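Local structure of hydroxylacyl-CoA dehydrogenase (Streptomyces coelicolor, 5BKA) at residues Ala12-Phe17 and Asp81-Ser86; Gly19-Lys24 and Leu131-Arg136; Leu85-Ala88 and Ser92-Ala95. The protein belongs to the NTF2-like superfamily, with a SnoaL-like domain, and probably takes part in biosynthesis of the aromatic polyketide actinorhodin. All coordinates share one frame; numbering follows the deposited sequence.

Contact 1 (Ala12-Phe17 and Asp81-Ser86); sequences AEVLSF and DHTALS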
ATOM      1  N   ALA B  12       7.897  10.573  -2.701  1.00 36.91           N
ATOM      2  CA  ALA B  12       8.219   9.845  -1.478  1.00 37.38           C
ATOM      3  C   ALA B  12       7.864  10.658  -0.239  1.00 39.77           C
ATOM      4  O   ALA B  12       7.447  10.100   0.782  1.00 42.14           O
ATOM      5  CB  ALA B  12       9.700   9.468  -1.467  1.00 37.29           C
ATOM      6  N   GLU B  13       8.031  11.982  -0.309  1.00 39.70           N
ATOM      7  CA  GLU B  13       7.695  12.834   0.828  1.00 38.71           C
ATOM      8  C   GLU B  13       6.202  12.797   1.134  1.00 39.39           C
ATOM      9  O   GLU B  13       5.801  12.808   2.305  1.00 36.71           O
ATOM     10  CB  GLU B  13       8.153  14.266   0.552  1.00 41.13           C
ATOM     11  CG  GLU B  13       8.045  15.202   1.744  1.00 46.87           C
ATOM     12  CD  GLU B  13       8.259  16.654   1.362  1.00 55.40           C
ATOM     13  OE1 GLU B  13       8.493  16.927   0.165  1.00 58.41           O
ATOM     14  OE2 GLU B  13       8.192  17.524   2.257  1.00 58.28           O
ATOM     15  N   VAL B  14       5.361  12.759   0.098  1.00 36.05           N
ATOM     16  CA  VAL B  14       3.920  12.695   0.320  1.00 35.00           C
ATOM     17  C   VAL B  14       3.524  11.339   0.896  1.00 33.64           C
ATOM     18  O   VAL B  14       2.701  11.256   1.815  1.00 33.26           O
ATOM     19  CB  VAL B  14       3.160  13.009  -0.982  1.00 37.35           C
ATOM     20  CG1 VAL B  14       1.673  12.727  -0.818  1.00 33.88           C
ATOM     21  CG2 VAL B  14       3.382  14.459  -1.387  1.00 36.50           C
ATOM     22  N   LEU B  15       4.107  10.258   0.368  1.00 33.10           N
ATOM     23  CA  LEU B  15       3.829   8.927   0.904  1.00 35.66           C
ATOM     24  C   LEU B  15       4.213   8.830   2.375  1.00 35.64           C
ATOM     25  O   LEU B  15       3.462   8.274   3.185  1.00 32.02           O
ATOM     26  CB  LEU B  15       4.570   7.866   0.090  1.00 31.78           C
ATOM     27  CG  LEU B  15       4.071   7.575  -1.326  1.00 31.28           C
ATOM     28  CD1 LEU B  15       4.807   6.375  -1.908  1.00 31.10           C
ATOM     29  CD2 LEU B  15       2.569   7.340  -1.335  1.00 30.40           C
ATOM     30  N   SER B  16       5.388   9.354   2.734  1.00 33.76           N
ATOM     31  CA  SER B  16       5.800   9.381   4.134  1.00 38.22           C
ATOM     32  C   SER B  16       4.841  10.217   4.971  1.00 39.12           C
ATOM     33  O   SER B  16       4.469   9.830   6.086  1.00 34.88           O
ATOM     34  CB  SER B  16       7.227   9.918   4.250  1.00 36.21           C
ATOM     35  OG  SER B  16       7.632   9.991   5.606  1.00 43.20           O
ATOM     36  N   PHE B  17       4.461  11.391   4.461  1.00 37.00           N
ATOM     37  CA  PHE B  17       3.465  12.224   5.130  1.00 35.50           C
ATOM     38  C   PHE B  17       2.191  11.435   5.409  1.00 34.33           C
ATOM     39  O   PHE B  17       1.653  11.473   6.520  1.00 34.70           O
ATOM     40  CB  PHE B  17       3.171  13.459   4.275  1.00 36.05           C
ATOM     41  CG  PHE B  17       2.097  14.350   4.833  1.00 36.51           C
ATOM     42  CD1 PHE B  17       2.379  15.241   5.856  1.00 39.15           C
ATOM     43  CD2 PHE B  17       0.809  14.308   4.324  1.00 38.51           C
ATOM     44  CE1 PHE B  17       1.394  16.066   6.368  1.00 38.77           C
ATOM     45  CE2 PHE B  17      -0.180  15.131   4.831  1.00 38.11           C
ATOM     46  CZ  PHE B  17       0.113  16.011   5.854  1.00 37.77           C
ATOM     47  N   ASP B  81      -3.500   3.910  -1.542  1.00 20.60           N
ATOM     48  CA  ASP B  81      -2.868   3.314  -2.713  1.00 22.19           C
ATOM     49  C   ASP B  81      -2.958   4.266  -3.896  1.00 25.64           C
ATOM     50  O   ASP B  81      -3.899   5.056  -4.005  1.00 26.09           O
ATOM     51  CB  ASP B  81      -3.516   1.977  -3.086  1.00 23.13           C
ATOM     52  CG  ASP B  81      -2.547   1.029  -3.766  1.00 28.36           C
ATOM     53  OD1 ASP B  81      -1.611   0.557  -3.092  1.00 32.04           O
ATOM     54  OD2 ASP B  81      -2.720   0.757  -4.972  1.00 29.76           O
ATOM     55  N   HIS B  82      -1.969   4.157  -4.786  1.00 23.74           N
ATOM     56  CA  HIS B  82      -1.965   4.852  -6.077  1.00 24.83           C
ATOM     57  C   HIS B  82      -2.122   6.363  -5.911  1.00 26.55           C
ATOM     58  O   HIS B  82      -2.963   6.998  -6.548  1.00 27.45           O
ATOM     59  CB  HIS B  82      -3.044   4.287  -7.003  1.00 24.76           C
ATOM     60  CG  HIS B  82      -2.677   2.976  -7.624  1.00 24.61           C
ATOM     61  ND1 HIS B  82      -1.382   2.649  -7.961  1.00 25.18           N
ATOM     62  CD2 HIS B  82      -3.437   1.909  -7.967  1.00 24.14           C
ATOM     63  CE1 HIS B  82      -1.359   1.437  -8.487  1.00 25.08           C
ATOM     64  NE2 HIS B  82      -2.592   0.965  -8.499  1.00 24.43           N
ATOM     65  N   THR B  83      -1.301   6.937  -5.036  1.00 28.06           N
ATOM     66  CA  THR B  83      -1.242   8.386  -4.912  1.00 32.53           C
ATOM     67  C   THR B  83      -0.786   8.999  -6.230  1.00 35.52           C
ATOM     68  O   THR B  83       0.180   8.536  -6.844  1.00 34.36           O
ATOM     69  CB  THR B  83      -0.292   8.780  -3.780  1.00 30.84           C
ATOM     70  OG1 THR B  83      -0.802   8.290  -2.534  1.00 26.40           O
ATOM     71  CG2 THR B  83      -0.146  10.292  -3.700  1.00 32.13           C
ATOM     72  N   ALA B  84      -1.496  10.035  -6.676  1.00 34.17           N
ATOM     73  CA  ALA B  84      -1.173  10.736  -7.914  1.00 33.00           C
ATOM     74  C   ALA B  84      -1.106  12.225  -7.618  1.00 36.04           C
ATOM     75  O   ALA B  84      -2.085  12.808  -7.141  1.00 36.39           O
ATOM     76  CB  ALA B  84      -2.209  10.443  -9.004  1.00 31.88           C
ATOM     77  N   LEU B  85       0.041  12.838  -7.900  1.00 36.83           N
ATOM     78  CA  LEU B  85       0.305  14.229  -7.569  1.00 36.79           C
ATOM     79  C   LEU B  85       0.367  15.105  -8.812  1.00 40.40           C
ATOM     80  O   LEU B  85       0.630  14.639  -9.923  1.00 40.72           O
ATOM     81  CB  LEU B  85       1.618  14.365  -6.791  1.00 35.99           C
ATOM     82  CG  LEU B  85       1.822  13.476  -5.566  1.00 34.19           C
ATOM     83  CD1 LEU B  85       3.229  13.657  -5.022  1.00 34.47           C
ATOM     84  CD2 LEU B  85       0.788  13.792  -4.500  1.00 33.19           C
ATOM     85  N   SER B  86       0.106  16.391  -8.600  1.00 42.70           N
ATOM     86  CA  SER B  86       0.160  17.405  -9.644  1.00 44.57           C
ATOM     87  C   SER B  86       0.258  18.763  -8.963  1.00 47.45           C
ATOM     88  O   SER B  86      -0.222  18.943  -7.838  1.00 47.18           O
ATOM     89  CB  SER B  86      -1.057  17.349 -10.575  1.00 46.45           C
ATOM     90  OG  SER B  86      -2.255  17.588  -9.863  1.00 49.74           O
TER
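Val14 and Leu85 carry most of the apolar packing between helix segment 12-17 and strand segment 81-86, running past each other in opposite senses. Both methyls of the valine touch the leucine: CG2 of Val14 lies 3.7 Å from CD1 of Leu85, and CG1 of Val14 lies 3.9 Å from CD2 of the same leucine. With CG1 anti to the backbone N (chi1 171°), the isopropyl group forks over the end of Leu85. A looser touch joins Val14 CG1 to Thr83 CG2, 4.2 Å apart. Replacing Val14 by an alanine would take away both gamma methyls, which would probably leave Leu85 CD2 without a partner on this helix segment, CD1 with little more than the distant CB, and a gap beside Thr83 CG2.

Leu15 adds a mixed contact, its CD2 3.7 Å from Thr83 OG1, a methyl beside a hydroxyl that shares a hydrogen bond with Ser97 OG on the next strand.

The segment axes come within 9.9 Å of each other, their N-to-C directions 128° apart; these few side chains bridge that separation. At the subunit interface, Leu15 meets Leu15 of the second subunit and Tyr11 of the third. Helix 10-26 thus lies against strand 74-87, with Tyr11 OH hydrogen-bonded to Thr83 O and Val14 also reaching Leu123 of strand 112-124, the helix-on-sheet packing of an NTF2-like domain.

Contact 2 (Gly19-Lys24 and Leu131-Arg136); sequences GHQMQK and LLLRSR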
ATOM      1  N   GLY B  19       1.917   8.167   5.567  1.00 32.27           N
ATOM      2  CA  GLY B  19       2.188   7.063   6.475  1.00 32.41           C
ATOM      3  C   GLY B  19       2.079   7.468   7.932  1.00 33.53           C
ATOM      4  O   GLY B  19       1.412   6.802   8.727  1.00 33.64           O
ATOM      5  N   HIS B  20       2.735   8.571   8.301  1.00 34.63           N
ATOM      6  CA  HIS B  20       2.628   9.082   9.664  1.00 35.95           C
ATOM      7  C   HIS B  20       1.217   9.572   9.962  1.00 35.85           C
ATOM      8  O   HIS B  20       0.694   9.346  11.060  1.00 36.57           O
ATOM      9  CB  HIS B  20       3.640  10.206   9.883  1.00 37.35           C
ATOM     10  CG  HIS B  20       5.060   9.737   9.965  1.00 38.10           C
ATOM     11  ND1 HIS B  20       5.677   9.436  11.160  1.00 39.55           N
ATOM     12  CD2 HIS B  20       5.984   9.520   8.999  1.00 37.86           C
ATOM     13  CE1 HIS B  20       6.920   9.054  10.928  1.00 41.43           C
ATOM     14  NE2 HIS B  20       7.131   9.094   9.624  1.00 39.14           N
ATOM     15  N   GLN B  21       0.590  10.249   8.997  1.00 35.19           N
ATOM     16  CA  GLN B  21      -0.725  10.843   9.221  1.00 37.05           C
ATOM     17  C   GLN B  21      -1.769   9.781   9.550  1.00 34.86           C
ATOM     18  O   GLN B  21      -2.501   9.899  10.540  1.00 35.73           O
ATOM     19  CB  GLN B  21      -1.137  11.651   7.988  1.00 34.89           C
ATOM     20  CG  GLN B  21      -2.510  12.294   8.065  1.00 41.14           C
ATOM     21  CD  GLN B  21      -2.849  13.079   6.809  1.00 41.10           C
ATOM     22  OE1 GLN B  21      -2.772  12.558   5.697  1.00 34.05           O
ATOM     23  NE2 GLN B  21      -3.220  14.342   6.982  1.00 37.94           N
HETATM   24  N   MSE B  22      -1.847   8.731   8.735  1.00 33.68           N
HETATM   25  CA  MSE B  22      -2.863   7.692   8.908  1.00 33.36           C
HETATM   26  C   MSE B  22      -2.637   6.853  10.162  1.00 34.17           C
HETATM   27  O   MSE B  22      -3.591   6.408  10.799  1.00 34.70           O
HETATM   28  CB  MSE B  22      -2.903   6.772   7.688  1.00 32.13           C
HETATM   29  CG  MSE B  22      -3.552   7.380   6.464  1.00 53.11           C
HETATM   30 SE   MSE B  22      -5.061   8.525   6.894  1.00 59.13          SE
HETATM   31  CE  MSE B  22      -4.485  10.068   5.913  1.00 42.90           C
ATOM     32  N   GLN B  23      -1.367   6.623  10.504  1.00 34.50           N
ATOM     33  CA  GLN B  23      -1.067   5.859  11.711  1.00 37.31           C
ATOM     34  C   GLN B  23      -1.504   6.605  12.964  1.00 37.10           C
ATOM     35  O   GLN B  23      -1.911   5.977  13.948  1.00 38.12           O
ATOM     36  CB  GLN B  23       0.426   5.532  11.768  1.00 35.87           C
ATOM     37  CG  GLN B  23       0.837   4.399  10.839  1.00 34.81           C
ATOM     38  CD  GLN B  23       2.250   3.910  11.096  1.00 35.51           C
ATOM     39  OE1 GLN B  23       2.760   4.008  12.211  1.00 36.99           O
ATOM     40  NE2 GLN B  23       2.889   3.378  10.059  1.00 36.59           N
ATOM     41  N   LYS B  24      -1.422   7.937  12.948  1.00 37.49           N
ATOM     42  CA  LYS B  24      -1.989   8.735  14.030  1.00 39.00           C
ATOM     43  C   LYS B  24      -3.504   8.570  14.101  1.00 39.69           C
ATOM     44  O   LYS B  24      -4.059   8.301  15.173  1.00 40.30           O
ATOM     45  CB  LYS B  24      -1.601  10.203  13.850  1.00 39.47           C
ATOM     46  CG  LYS B  24      -0.108  10.449  14.021  1.00 40.14           C
ATOM     47  CD  LYS B  24       0.254  11.915  13.891  1.00 40.95           C
ATOM     48  CE  LYS B  24       1.747  12.119  14.099  1.00 43.46           C
ATOM     49  NZ  LYS B  24       2.115  13.556  14.156  1.00 43.48           N
ATOM     50  N   LEU B 131       5.094  20.166   4.780  1.00 43.19           N
ATOM     51  CA  LEU B 131       3.811  20.011   4.119  1.00 45.69           C
ATOM     52  C   LEU B 131       2.669  20.022   5.128  1.00 44.29           C
ATOM     53  O   LEU B 131       2.814  19.584   6.271  1.00 46.65           O
ATOM     54  CB  LEU B 131       3.766  18.709   3.318  1.00 42.78           C
ATOM     55  CG  LEU B 131       4.580  18.656   2.025  1.00 43.86           C
ATOM     56  CD1 LEU B 131       4.648  17.229   1.503  1.00 43.64           C
ATOM     57  CD2 LEU B 131       3.996  19.589   0.980  1.00 43.63           C
ATOM     58  N   LEU B 132       1.517  20.507   4.671  1.00 41.29           N
ATOM     59  CA  LEU B 132       0.302  20.549   5.469  1.00 41.10           C
ATOM     60  C   LEU B 132      -0.878  20.377   4.525  1.00 40.05           C
ATOM     61  O   LEU B 132      -0.786  20.670   3.331  1.00 40.18           O
ATOM     62  CB  LEU B 132       0.165  21.858   6.254  1.00 43.41           C
ATOM     63  CG  LEU B 132       1.036  22.071   7.492  1.00 46.97           C
ATOM     64  CD1 LEU B 132       0.874  23.491   8.011  1.00 47.35           C
ATOM     65  CD2 LEU B 132       0.692  21.060   8.572  1.00 47.07           C
ATOM     66  N   LEU B 133      -1.997  19.918   5.079  1.00 39.25           N
ATOM     67  CA  LEU B 133      -3.185  19.595   4.297  1.00 38.27           C
ATOM     68  C   LEU B 133      -4.171  20.750   4.430  1.00 39.94           C
ATOM     69  O   LEU B 133      -4.720  20.984   5.511  1.00 40.69           O
ATOM     70  CB  LEU B 133      -3.796  18.278   4.777  1.00 40.09           C
ATOM     71  CG  LEU B 133      -4.733  17.510   3.845  1.00 39.77           C
ATOM     72  CD1 LEU B 133      -4.133  17.386   2.460  1.00 37.20           C
ATOM     73  CD2 LEU B 133      -5.031  16.135   4.416  1.00 39.68           C
ATOM     74  N   ARG B 134      -4.403  21.462   3.323  1.00 41.10           N
ATOM     75  CA  ARG B 134      -5.442  22.486   3.304  1.00 42.42           C
ATOM     76  C   ARG B 134      -6.835  21.874   3.354  1.00 46.56           C
ATOM     77  O   ARG B 134      -7.695  22.341   4.111  1.00 42.70           O
ATOM     78  CB  ARG B 134      -5.286  23.362   2.061  1.00 50.16           C
ATOM     79  N   SER B 135      -7.082  20.840   2.551  1.00 39.80           N
ATOM     80  CA  SER B 135      -8.412  20.258   2.466  1.00 39.17           C
ATOM     81  C   SER B 135      -8.311  18.779   2.123  1.00 37.39           C
ATOM     82  O   SER B 135      -7.376  18.341   1.447  1.00 35.98           O
ATOM     83  CB  SER B 135      -9.280  20.978   1.429  1.00 43.85           C
ATOM     84  OG  SER B 135      -8.599  21.094   0.196  1.00 45.76           O
ATOM     85  N   ARG B 136      -9.292  18.018   2.603  1.00 36.12           N
ATOM     86  CA  ARG B 136      -9.442  16.609   2.254  1.00 35.18           C
ATOM     87  C   ARG B 136     -10.913  16.322   1.995  1.00 34.38           C
ATOM     88  O   ARG B 136     -11.753  16.551   2.871  1.00 35.85           O
ATOM     89  CB  ARG B 136      -8.911  15.697   3.361  1.00 33.04           C
ATOM     90  CG  ARG B 136      -9.340  14.257   3.211  1.00 36.21           C
ATOM     91  CD  ARG B 136      -8.498  13.349   4.075  1.00 30.34           C
ATOM     92  NE  ARG B 136      -7.155  13.167   3.534  1.00 29.74           N
ATOM     93  CZ  ARG B 136      -6.114  12.787   4.264  1.00 29.49           C
ATOM     94  NH1 ARG B 136      -6.272  12.565   5.560  1.00 29.81           N
ATOM     95  NH2 ARG B 136      -4.919  12.636   3.705  1.00 29.16           N
TER
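The guanidinium of Arg136 has Leu133 CD2 over the centre of one face, 3.5 Å above the plane, and Gln21 OE1 at its edge. The edge contact is a hydrogen bond: Arg136 NH2 donates to Gln21 OE1 at 2.9 Å, with an N-H...O angle of 155°. The two flat groups are steeply turned, their planes 62° apart, and the donor sits above the carbonyl plane of the amide. Gln21 reaches across by stretching straight out from the helix, its CG anti to the backbone N (chi1 178°). Its other branch, NE2, lies 3.6 Å from Leu133 CD2 and is hydrogen-bonded to Thr36 OG1, so both branches of the amide are held and its rotation is fixed.

Selenomethionine Met22 comes in obliquely, bending back so that its CE stands 3.1 Å from Arg136 NH1, a tight approach. The arginine has further mates: NH2 forms a salt bridge with Asp121 OD2 and NH1 is hydrogen-bonded to Tyr33 OH. The buried guanidinium charge is probably balanced mainly by the Asp121 carboxylate.

Just before Arg136, Arg134 and Ser135 both face Val122, a classic beta bulge in strand 132-140. The contact lies between helix 10-26 and the curved sheet, where NTF2-like relatives commonly form their pocket; here Phe37 of strand 37-38, Val119 of strand 112-124 and Phe80 of strand 74-87 close round the arginine.

Contact 3 (Leu85-Ala88 and Ser92-Ala95); sequences LSQA and SITA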
ATOM      1  N   LEU B  85       0.041  12.838  -7.900  1.00 36.83           N
ATOM      2  CA  LEU B  85       0.305  14.229  -7.569  1.00 36.79           C
ATOM      3  C   LEU B  85       0.367  15.105  -8.812  1.00 40.40           C
ATOM      4  O   LEU B  85       0.630  14.639  -9.923  1.00 40.72           O
ATOM      5  CB  LEU B  85       1.618  14.365  -6.791  1.00 35.99           C
ATOM      6  CG  LEU B  85       1.822  13.476  -5.566  1.00 34.19           C
ATOM      7  CD1 LEU B  85       3.229  13.657  -5.022  1.00 34.47           C
ATOM      8  CD2 LEU B  85       0.788  13.792  -4.500  1.00 33.19           C
ATOM      9  N   SER B  86       0.106  16.391  -8.600  1.00 42.70           N
ATOM     10  CA  SER B  86       0.160  17.405  -9.644  1.00 44.57           C
ATOM     11  C   SER B  86       0.258  18.763  -8.963  1.00 47.45           C
ATOM     12  O   SER B  86      -0.222  18.943  -7.838  1.00 47.18           O
ATOM     13  CB  SER B  86      -1.057  17.349 -10.575  1.00 46.45           C
ATOM     14  OG  SER B  86      -2.255  17.588  -9.863  1.00 49.74           O
ATOM     15  N   GLN B  87       0.901  19.709  -9.647  1.00 50.46           N
ATOM     16  CA  GLN B  87       1.126  21.041  -9.103  1.00 48.74           C
ATOM     17  C   GLN B  87       0.008  21.980  -9.533  1.00 54.28           C
ATOM     18  O   GLN B  87      -0.289  22.086 -10.728  1.00 58.53           O
ATOM     19  CB  GLN B  87       2.476  21.596  -9.554  1.00 50.22           C
ATOM     20  CG  GLN B  87       2.920  22.844  -8.798  1.00 55.64           C
ATOM     21  CD  GLN B  87       4.315  23.283  -9.191  1.00 66.12           C
ATOM     22  OE1 GLN B  87       5.105  23.702  -8.349  1.00 70.75           O
ATOM     23  NE2 GLN B  87       4.620  23.199 -10.481  1.00 69.87           N
ATOM     24  N   ALA B  88      -0.609  22.650  -8.559  1.00 52.01           N
ATOM     25  CA  ALA B  88      -1.602  23.661  -8.867  1.00 51.23           C
ATOM     26  C   ALA B  88      -0.913  24.990  -9.159  1.00 54.52           C
ATOM     27  O   ALA B  88       0.285  25.166  -8.923  1.00 55.44           O
ATOM     28  CB  ALA B  88      -2.593  23.800  -7.719  1.00 49.88           C
ATOM     29  N   SER B  92       0.096  24.890  -4.682  1.00 52.68           N
ATOM     30  CA  SER B  92      -0.468  23.761  -3.959  1.00 46.38           C
ATOM     31  C   SER B  92      -0.211  22.460  -4.714  1.00 47.26           C
ATOM     32  O   SER B  92       0.053  22.448  -5.919  1.00 48.56           O
ATOM     33  CB  SER B  92      -1.971  23.953  -3.751  1.00 54.46           C
ATOM     34  OG  SER B  92      -2.242  24.616  -2.527  1.00 57.58           O
ATOM     35  N   ILE B  93      -0.283  21.355  -3.980  1.00 42.43           N
ATOM     36  CA  ILE B  93      -0.139  20.014  -4.534  1.00 40.69           C
ATOM     37  C   ILE B  93      -1.493  19.333  -4.436  1.00 39.16           C
ATOM     38  O   ILE B  93      -2.042  19.178  -3.338  1.00 40.49           O
ATOM     39  CB  ILE B  93       0.941  19.207  -3.803  1.00 41.13           C
ATOM     40  CG1 ILE B  93       2.284  19.945  -3.859  1.00 41.41           C
ATOM     41  CG2 ILE B  93       1.068  17.813  -4.408  1.00 37.98           C
ATOM     42  CD1 ILE B  93       2.752  20.266  -5.264  1.00 44.37           C
ATOM     43  N   THR B  94      -2.043  18.951  -5.586  1.00 39.12           N
ATOM     44  CA  THR B  94      -3.300  18.221  -5.643  1.00 41.92           C
ATOM     45  C   THR B  94      -2.958  16.742  -5.469  1.00 38.24           C
ATOM     46  O   THR B  94      -2.116  16.215  -6.204  1.00 37.83           O
ATOM     47  CB  THR B  94      -3.957  18.426  -7.007  1.00 46.90           C
ATOM     48  OG1 THR B  94      -2.923  18.410  -8.013  1.00 62.83           O
ATOM     49  CG2 THR B  94      -4.517  19.856  -7.051  1.00 41.18           C
ATOM     50  N   ALA B  95      -3.584  16.065  -4.517  1.00 38.05           N
ATOM     51  CA  ALA B  95      -3.324  14.638  -4.375  1.00 34.22           C
ATOM     52  C   ALA B  95      -4.626  13.853  -4.436  1.00 35.86           C
ATOM     53  O   ALA B  95      -5.618  14.227  -3.800  1.00 39.66           O
ATOM     54  CB  ALA B  95      -2.579  14.331  -3.075  1.00 32.73           C
TER
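Leu85 and Ile93 meet on one face of the beta hairpin formed by strands 74-87 and 93-105, close to its turn. On this face the leucine leans over toward the partner strand, its CD2 lying 3.7 Å from Ala95 CB and 4.0 Å from Ile93 CG2, so that a single methyl touches both neighbours. Ile93 carries CG2 anti to its backbone N, while CG1 takes the place beside that N (chi1 -57°); this puts CG2 on the leucine's side, and a second bend at chi2 carries CD1 toward Gln87. There the extended glutamine runs out from the strand, and its CG passes Ile93 CD1 at 4.4 Å. Gln87 and Ile93 form an antiparallel non-hydrogen-bonded pair. The same face is packed by helix 10-26, through Leu10 and Tyr11 on Leu85 and Tyr18 on Ala95.

Ser86 and Thr94 project from the opposite face. Their hydroxyls are modelled too close together, so the detailed placement of these groups is doubtful. Between their backbones one bond is good: Thr94 N donates to Ser86 O at 2.9 Å; the return bond from Ser86 N to Thr94 O is weak. A CA-H...O contact from Leu85 to Thr94 O adds to the link between the strands.

Toward the turn, Ala88 CB lies 4.0 Å from Ser92 CB, and Asp90 OD1 accepts a hydrogen bond from Ser92 N. The hairpin is closed by the Ala88 N to Ser92 O bond, 2.7 Å long and nearly straight, with an N-H...O angle of 169°.

In the fold
Helix 10-26 runs through contacts 1 and 2, laying its earlier turns on strand 74-87, the outermost of the mixed sheet within this chain, and its later ones beside strand 132-140 of the same sheet. Their centres are 11 Å apart, and Glu13, Val14 and Phe17 of contact 1 touch Leu131 of contact 2. Contact 3 shares Leu85 and Ser86 with contact 1, its centre about 10 Å away, and carries strand 74-87 into its hairpin partner; it stands about 14 Å from contact 2 between centres. Along the chain, contacts 1 and 2 alternate their segments, and contact 3 nests within the span closed by contact 2. Together they join helix and curved sheet, the framework of an NTF2-like fold.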